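NLP/P60 (Enterococcus faecium, PDB 6B8C) is a secreted peptidoglycan endopeptidase (SagA) whose NlpC/P60 domain probably cuts peptide stems of the bacterial cell wall to release muropeptides that enhance host immunity. Local coordinates at residues A[34-37]-A[38-41]; A[58-61]-A[62-66]; A[119-122]-A[123-126]. One frame throughout, in Å; residues are numbered along the deposited sequence.

Contact 1 (A[34-37]-A[38-41]); sequences EAYK and YIGT
Y38 reaches back along the chain to E34, and its ring is best followed outward from the backbone. With CG anti to its own carbonyl carbon (chi1 -52°), CB and CG lie beside the carbonyl carbon of K37. Further out, CD2 and CE2 run past the backbone oxygen of E34, with CE2 3.1 Å from E34 O. One face of the ring carries K37 CB, a CH-pi contact 4.0 Å from the centroid and displaced toward the rim. At the tip, Y38 OH donates to E34 OE1 over 2.7 Å, meeting this oxygen nearly along its C-O axis; the carboxylate is turned 52° from the ring plane. E34 gets there by a bend at chi2 (74°). Its other oxygen, OE2, takes a salt bridge from K37 NZ at 2.8 Å, the lysine coming from above the carboxylate plane. Y38 N bonds to A35 O at 3.3 Å where the chain leaves helix 28-36 through type I (Y36 to I39) and type II (Y38 to T41) beta turns. I39 CD1 packs against Y36 CD2 at 3.4 Å. Y38 O accepts hydrogen bonds from both T41 N and T41 OG1, from the same face of its plane. Helix 55-67 covers E34 through Q65 and V66. With a phenol on one oxygen and an ammonium on the other, the buried carboxylate of E34 is probably kept ionised and fixed in its rotation.

Contact 2 (A[58-61]-A[62-66]); sequences FTRY and VYLQV
Helix 55-67, a helix that packs against the six-stranded sheet, holds F58 to V66 in regular i to i+4 order. V62 N, Y63 N, L64 N and Q65 N bond to F58 O, T59 O, R60 O and Y61 O at 2.9 to 3.0 Å. Y61 and Q65 stack: the glutamine amide lies over one face of the ring, offset toward its rim, planes 10° apart, and Q65 CG makes a separate CH-pi contact with that ring, 3.7 Å from Y61 CE1. A bend at chi2 (-51°) folds the glutamine over the tyrosine. About a turn nearer the start of the helix, V62 CG2 makes a CH-pi contact over a face of the F58 ring, 3.7 Å from F58 CE1. R60 runs alongside L64, NH2 to CD2 3.6 Å, and this guanidinium is claimed by a salt bridge to D70. Y63 turns its ring edge to T59 O, 3.4 Å from CD1, and its hydroxyl bonds to G93 O. V62 and T59 face I109 of the sheet. A helix laid against an antiparallel sheet belongs to the papain-like core of NlpC/P60 peptidases, in which the nucleophilic cysteine typically sits at the start of such a helix.

Contact 3 (A[119-122]-A[123-126]); sequences APQP and GESV
Residues 119-122 and 123-126 run back alongside each other, their directions 165° apart, and a type I beta turn from Q121 to E124 makes the reversal. The turn is closed by E124 N, which donates to Q121 O at 2.7 Å, well above the carbonyl plane. P122 and G123 fill its two central positions, and the proline ring suits the first of them because it already fixes phi near the value needed. Behind the turn, toward the base of the loop, the packing is between P120 and the returning segment 123-126. P120 CG comes within 4.0 Å of E124 CB, the two side chains meeting at about a right angle, while P120 CD presses on S125 O at 3.2 Å. At the open end A119 CB meets V126 CG2 at 4.0 Å; with CG2 anti to its carbonyl carbon, this branch of V126 is the one turned to the alanine. Q121 takes the position between N and the carbonyl carbon (chi1 77°), which brings its CG to 3.5 Å from G123 N. The glutamate carboxylate leads away from 119-122; K127 NZ holds S125 O by a hydrogen bond and forms a weak, long ion pair with E124. A119 and P122 also touch Y43. The base of the loop is buried at A119 and V126, while the turn itself is largely exposed. This is the arrangement of a beta hairpin with a long connection, joining the neighbouring antiparallel strands 115-118 and 127-130 at one edge of the sheet.

Overall arrangement
The three contacts follow one another along the chain. Contacts 1 and 2 have centres about 11 Å apart: Y38 and Y61 meet ring edge to ring face, with Y38 OH 3.1 Å from Y61 CE1, so the end of helix 28-36 and its following loop lie on helix 55-67. Contact 3 lies about 12 Å from contact 1, centre to centre, and is joined to it by two probable backbone hydrogen bonds, G40 N to V126 O and T41 O to V126 N, both 2.9 Å. Contacts 2 and 3 are about 17 Å apart between centres, yet F58 CZ still touches V126 CG1 at 3.8 Å. V126, just before edge strand 127-130, thus touches both contact 1 and contact 2.

Contact 1 (A[34-37]-A[38-41])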
loop_
_atom_site.group_PDB
_atom_site.type_symbol
_atom_site.label_atom_id
_atom_site.label_comp_id
_atom_site.label_asym_id
_atom_site.label_seq_id
_atom_site.Cartn_x
_atom_site.Cartn_y
_atom_site.Cartn_z
ATOM N N GLU A 34 -10.582 -5.736 -0.087
ATOM C CA GLU A 34 -10.273 -5.620 1.335
ATOM C C GLU A 34 -9.782 -4.218 1.680
ATOM O O GLU A 34 -10.135 -3.672 2.732
ATOM C CB GLU A 34 -9.232 -6.664 1.736
ATOM C CG GLU A 34 -8.833 -6.638 3.210
ATOM C CD GLU A 34 -9.905 -7.204 4.134
ATOM O OE1 GLU A 34 -9.886 -6.883 5.342
ATOM O OE2 GLU A 34 -10.766 -7.972 3.655
ATOM N N ALA A 35 -8.965 -3.620 0.808
ATOM C CA ALA A 35 -8.450 -2.283 1.081
ATOM C C ALA A 35 -9.571 -1.254 1.113
ATOM O O ALA A 35 -9.526 -0.300 1.901
ATOM C CB ALA A 35 -7.399 -1.902 0.038
ATOM N N TYR A 36 -10.590 -1.430 0.267
ATOM C CA TYR A 36 -11.696 -0.475 0.248
ATOM C C TYR A 36 -12.469 -0.440 1.564
ATOM O O TYR A 36 -13.125 0.568 1.855
ATOM C CB TYR A 36 -12.645 -0.784 -0.910
ATOM C CG TYR A 36 -12.374 0.050 -2.144
ATOM C CD1 TYR A 36 -11.309 -0.245 -2.987
ATOM C CD2 TYR A 36 -13.181 1.133 -2.465
ATOM C CE1 TYR A 36 -11.055 0.517 -4.112
ATOM C CE2 TYR A 36 -12.934 1.902 -3.590
ATOM C CZ TYR A 36 -11.870 1.587 -4.409
ATOM O OH TYR A 36 -11.620 2.346 -5.530
ATOM N N LYS A 37 -12.392 -1.500 2.374
ATOM C CA LYS A 37 -13.141 -1.541 3.626
ATOM C C LYS A 37 -12.685 -0.486 4.627
ATOM O O LYS A 37 -13.432 -0.173 5.560
ATOM C CB LYS A 37 -13.018 -2.919 4.278
ATOM C CG LYS A 37 -13.529 -4.075 3.436
ATOM C CD LYS A 37 -13.247 -5.398 4.125
ATOM C CE LYS A 37 -13.821 -6.567 3.346
ATOM N NZ LYS A 37 -13.561 -7.863 4.036
ATOM N N TYR A 38 -11.484 0.063 4.473
ATOM C CA TYR A 38 -10.912 0.927 5.494
ATOM C C TYR A 38 -10.787 2.375 5.041
ATOM O O TYR A 38 -10.102 3.164 5.700
ATOM C CB TYR A 38 -9.562 0.365 5.939
ATOM C CG TYR A 38 -9.684 -1.089 6.325
ATOM C CD1 TYR A 38 -10.214 -1.456 7.556
ATOM C CD2 TYR A 38 -9.319 -2.094 5.443
ATOM C CE1 TYR A 38 -10.353 -2.783 7.905
ATOM C CE2 TYR A 38 -9.456 -3.422 5.781
ATOM C CZ TYR A 38 -9.972 -3.763 7.013
ATOM O OH TYR A 38 -10.105 -5.090 7.351
ATOM N N ILE A 39 -11.449 2.745 3.942
ATOM C CA ILE A 39 -11.507 4.140 3.530
ATOM C C ILE A 39 -12.083 4.976 4.663
ATOM O O ILE A 39 -13.078 4.597 5.293
ATOM C CB ILE A 39 -12.331 4.272 2.240
ATOM C CG1 ILE A 39 -11.553 3.667 1.071
ATOM C CG2 ILE A 39 -12.701 5.725 1.963
ATOM C CD1 ILE A 39 -12.341 3.572 -0.197
ATOM N N GLY A 40 -11.434 6.100 4.954
ATOM C CA GLY A 40 -11.848 6.950 6.047
ATOM C C GLY A 40 -11.260 6.595 7.395
ATOM O O GLY A 40 -11.558 7.281 8.379
ATOM N N THR A 41 -10.456 5.548 7.480
ATOM C CA THR A 41 -9.750 5.243 8.716
ATOM C C THR A 41 -8.720 6.334 8.971
ATOM O O THR A 41 -7.920 6.634 8.077
ATOM C CB THR A 41 -9.080 3.875 8.624
ATOM O OG1 THR A 41 -10.071 2.877 8.349
ATOM C CG2 THR A 41 -8.367 3.530 9.922
#

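Contact 2 (A[58-61]-A[62-66])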
loop_
_atom_site.group_PDB
_atom_site.type_symbol
_atom_site.label_atom_id
_atom_site.label_comp_id
_atom_site.label_asym_id
_atom_site.label_seq_id
_atom_site.Cartn_x
_atom_site.Cartn_y
_atom_site.Cartn_z
ATOM N N PHE A 58 -1.353 -0.086 7.040
ATOM C CA PHE A 58 -2.531 -0.330 6.216
ATOM C C PHE A 58 -2.288 -1.457 5.212
ATOM O O PHE A 58 -3.079 -2.408 5.121
ATOM C CB PHE A 58 -2.919 0.972 5.513
ATOM C CG PHE A 58 -3.973 0.806 4.473
ATOM C CD1 PHE A 58 -5.222 0.325 4.809
ATOM C CD2 PHE A 58 -3.719 1.144 3.154
ATOM C CE1 PHE A 58 -6.200 0.174 3.847
ATOM C CE2 PHE A 58 -4.693 0.993 2.186
ATOM C CZ PHE A 58 -5.934 0.508 2.533
ATOM N N THR A 59 -1.191 -1.370 4.454
ATOM C CA THR A 59 -0.887 -2.403 3.465
ATOM C C THR A 59 -0.630 -3.750 4.131
ATOM O O THR A 59 -1.083 -4.797 3.636
ATOM C CB THR A 59 0.318 -1.984 2.619
ATOM O OG1 THR A 59 1.475 -1.866 3.455
ATOM C CG2 THR A 59 0.057 -0.645 1.946
ATOM N N ARG A 60 0.099 -3.749 5.254
ATOM C CA ARG A 60 0.323 -4.991 5.982
ATOM C C ARG A 60 -0.991 -5.605 6.439
ATOM O O ARG A 60 -1.181 -6.822 6.340
ATOM C CB ARG A 60 1.238 -4.746 7.181
ATOM C CG ARG A 60 1.496 -5.996 8.002
ATOM C CD ARG A 60 2.578 -5.786 9.045
ATOM N NE ARG A 60 2.038 -5.378 10.337
ATOM C CZ ARG A 60 1.591 -6.224 11.258
ATOM N NH1 ARG A 60 1.115 -5.766 12.408
ATOM N NH2 ARG A 60 1.614 -7.533 11.028
ATOM N N TYR A 61 -1.915 -4.779 6.936
ATOM C CA TYR A 61 -3.189 -5.294 7.418
ATOM C C TYR A 61 -4.012 -5.884 6.282
ATOM O O TYR A 61 -4.627 -6.946 6.438
ATOM C CB TYR A 61 -3.963 -4.180 8.123
ATOM C CG TYR A 61 -5.144 -4.676 8.922
ATOM C CD1 TYR A 61 -6.432 -4.628 8.401
ATOM C CD2 TYR A 61 -4.968 -5.209 10.194
ATOM C CE1 TYR A 61 -7.512 -5.088 9.131
ATOM C CE2 TYR A 61 -6.041 -5.675 10.929
ATOM C CZ TYR A 61 -7.310 -5.613 10.394
ATOM O OH TYR A 61 -8.381 -6.073 11.127
ATOM N N VAL A 62 -4.038 -5.207 5.132
ATOM C CA VAL A 62 -4.779 -5.727 3.984
ATOM C C VAL A 62 -4.230 -7.089 3.571
ATOM O O VAL A 62 -4.981 -8.061 3.391
ATOM C CB VAL A 62 -4.742 -4.720 2.821
ATOM C CG1 VAL A 62 -5.367 -5.318 1.575
ATOM C CG2 VAL A 62 -5.471 -3.443 3.216
ATOM N N TYR A 63 -2.903 -7.183 3.427
ATOM C CA TYR A 63 -2.319 -8.451 3.004
ATOM C C TYR A 63 -2.480 -9.529 4.062
ATOM O O TYR A 63 -2.620 -10.706 3.722
ATOM C CB TYR A 63 -0.852 -8.259 2.637
ATOM C CG TYR A 63 -0.704 -7.914 1.183
ATOM C CD1 TYR A 63 -0.824 -6.605 0.750
ATOM C CD2 TYR A 63 -0.493 -8.907 0.235
ATOM C CE1 TYR A 63 -0.711 -6.286 -0.582
ATOM C CE2 TYR A 63 -0.380 -8.598 -1.102
ATOM C CZ TYR A 63 -0.488 -7.284 -1.505
ATOM O OH TYR A 63 -0.376 -6.964 -2.836
ATOM N N LEU A 64 -2.484 -9.151 5.339
ATOM C CA LEU A 64 -2.708 -10.126 6.398
ATOM C C LEU A 64 -4.124 -10.678 6.340
ATOM O O LEU A 64 -4.335 -11.885 6.510
ATOM C CB LEU A 64 -2.428 -9.477 7.751
ATOM C CG LEU A 64 -1.982 -10.374 8.899
ATOM C CD1 LEU A 64 -1.193 -11.560 8.373
ATOM C CD2 LEU A 64 -1.131 -9.554 9.854
ATOM N N GLN A 65 -5.106 -9.809 6.090
ATOM C CA GLN A 65 -6.490 -10.261 6.013
ATOM C C GLN A 65 -6.715 -11.166 4.809
ATOM O O GLN A 65 -7.451 -12.155 4.903
ATOM C CB GLN A 65 -7.434 -9.061 5.955
ATOM C CG GLN A 65 -7.441 -8.224 7.213
ATOM C CD GLN A 65 -7.660 -9.057 8.456
ATOM O OE1 GLN A 65 -6.730 -9.299 9.225
ATOM N NE2 GLN A 65 -8.893 -9.507 8.658
ATOM N N VAL A 66 -6.102 -10.845 3.669
ATOM C CA VAL A 66 -6.420 -11.603 2.460
ATOM C C VAL A 66 -5.581 -12.876 2.363
ATOM O O VAL A 66 -6.093 -13.942 2.001
ATOM C CB VAL A 66 -6.254 -10.718 1.213
ATOM C CG1 VAL A 66 -6.435 -11.544 -0.050
ATOM C CG2 VAL A 66 -7.254 -9.585 1.243
#

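Contact 3 (A[119-122]-A[123-126])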
loop_
_atom_site.group_PDB
_atom_site.type_symbol
_atom_site.label_atom_id
_atom_site.label_comp_id
_atom_site.label_asym_id
_atom_site.label_seq_id
_atom_site.Cartn_x
_atom_site.Cartn_y
_atom_site.Cartn_z
ATOM N N ALA A 119 -2.987 5.145 3.254
ATOM C CA ALA A 119 -3.002 6.045 4.395
ATOM C C ALA A 119 -2.009 7.155 4.079
ATOM O O ALA A 119 -0.794 6.952 4.191
ATOM C CB ALA A 119 -2.636 5.311 5.687
ATOM N N PRO A 120 -2.483 8.327 3.659
ATOM C CA PRO A 120 -1.586 9.310 3.031
ATOM C C PRO A 120 -0.560 9.926 3.973
ATOM O O PRO A 120 0.641 9.847 3.700
ATOM C CB PRO A 120 -2.556 10.374 2.498
ATOM C CG PRO A 120 -3.904 9.717 2.495
ATOM C CD PRO A 120 -3.879 8.783 3.659
ATOM N N GLN A 121 -0.993 10.523 5.076
ATOM C CA GLN A 121 -0.100 11.284 5.939
ATOM C C GLN A 121 -0.853 11.639 7.221
ATOM O O GLN A 121 -2.088 11.587 7.246
ATOM C CB GLN A 121 0.388 12.561 5.238
ATOM C CG GLN A 121 -0.671 13.637 5.222
ATOM C CD GLN A 121 -0.354 14.742 4.253
ATOM O OE1 GLN A 121 0.167 14.496 3.167
ATOM N NE2 GLN A 121 -0.672 15.973 4.637
ATOM N N PRO A 122 -0.126 12.015 8.285
ATOM C CA PRO A 122 -0.788 12.415 9.543
ATOM C C PRO A 122 -2.018 13.299 9.377
ATOM O O PRO A 122 -2.956 13.200 10.181
ATOM C CB PRO A 122 0.341 13.138 10.290
ATOM C CG PRO A 122 1.571 12.373 9.882
ATOM C CD PRO A 122 1.343 11.951 8.440
ATOM N N GLY A 123 -2.068 14.137 8.349
ATOM C CA GLY A 123 -3.256 14.949 8.149
ATOM C C GLY A 123 -4.506 14.142 7.833
ATOM O O GLY A 123 -5.596 14.460 8.311
ATOM N N GLU A 124 -4.373 13.098 7.017
ATOM C CA GLU A 124 -5.517 12.577 6.284
ATOM C C GLU A 124 -5.852 11.143 6.672
ATOM O O GLU A 124 -5.088 10.454 7.348
ATOM C CB GLU A 124 -5.260 12.680 4.775
ATOM C CG GLU A 124 -5.043 14.114 4.320
ATOM C CD GLU A 124 -6.114 15.058 4.859
ATOM O OE1 GLU A 124 -7.309 14.680 4.851
ATOM O OE2 GLU A 124 -5.764 16.178 5.296
ATOM N N SER A 125 -7.027 10.705 6.234
ATOM C CA SER A 125 -7.495 9.344 6.442
ATOM C C SER A 125 -7.310 8.526 5.165
ATOM O O SER A 125 -7.035 9.062 4.090
ATOM C CB SER A 125 -8.962 9.346 6.883
ATOM O OG SER A 125 -9.782 9.926 5.887
ATOM N N VAL A 126 -7.464 7.203 5.301
ATOM C CA VAL A 126 -7.245 6.299 4.172
ATOM C C VAL A 126 -8.122 6.723 3.005
ATOM O O VAL A 126 -9.337 6.908 3.153
ATOM C CB VAL A 126 -7.527 4.844 4.579
ATOM C CG1 VAL A 126 -7.444 3.928 3.362
ATOM C CG2 VAL A 126 -6.559 4.385 5.662
#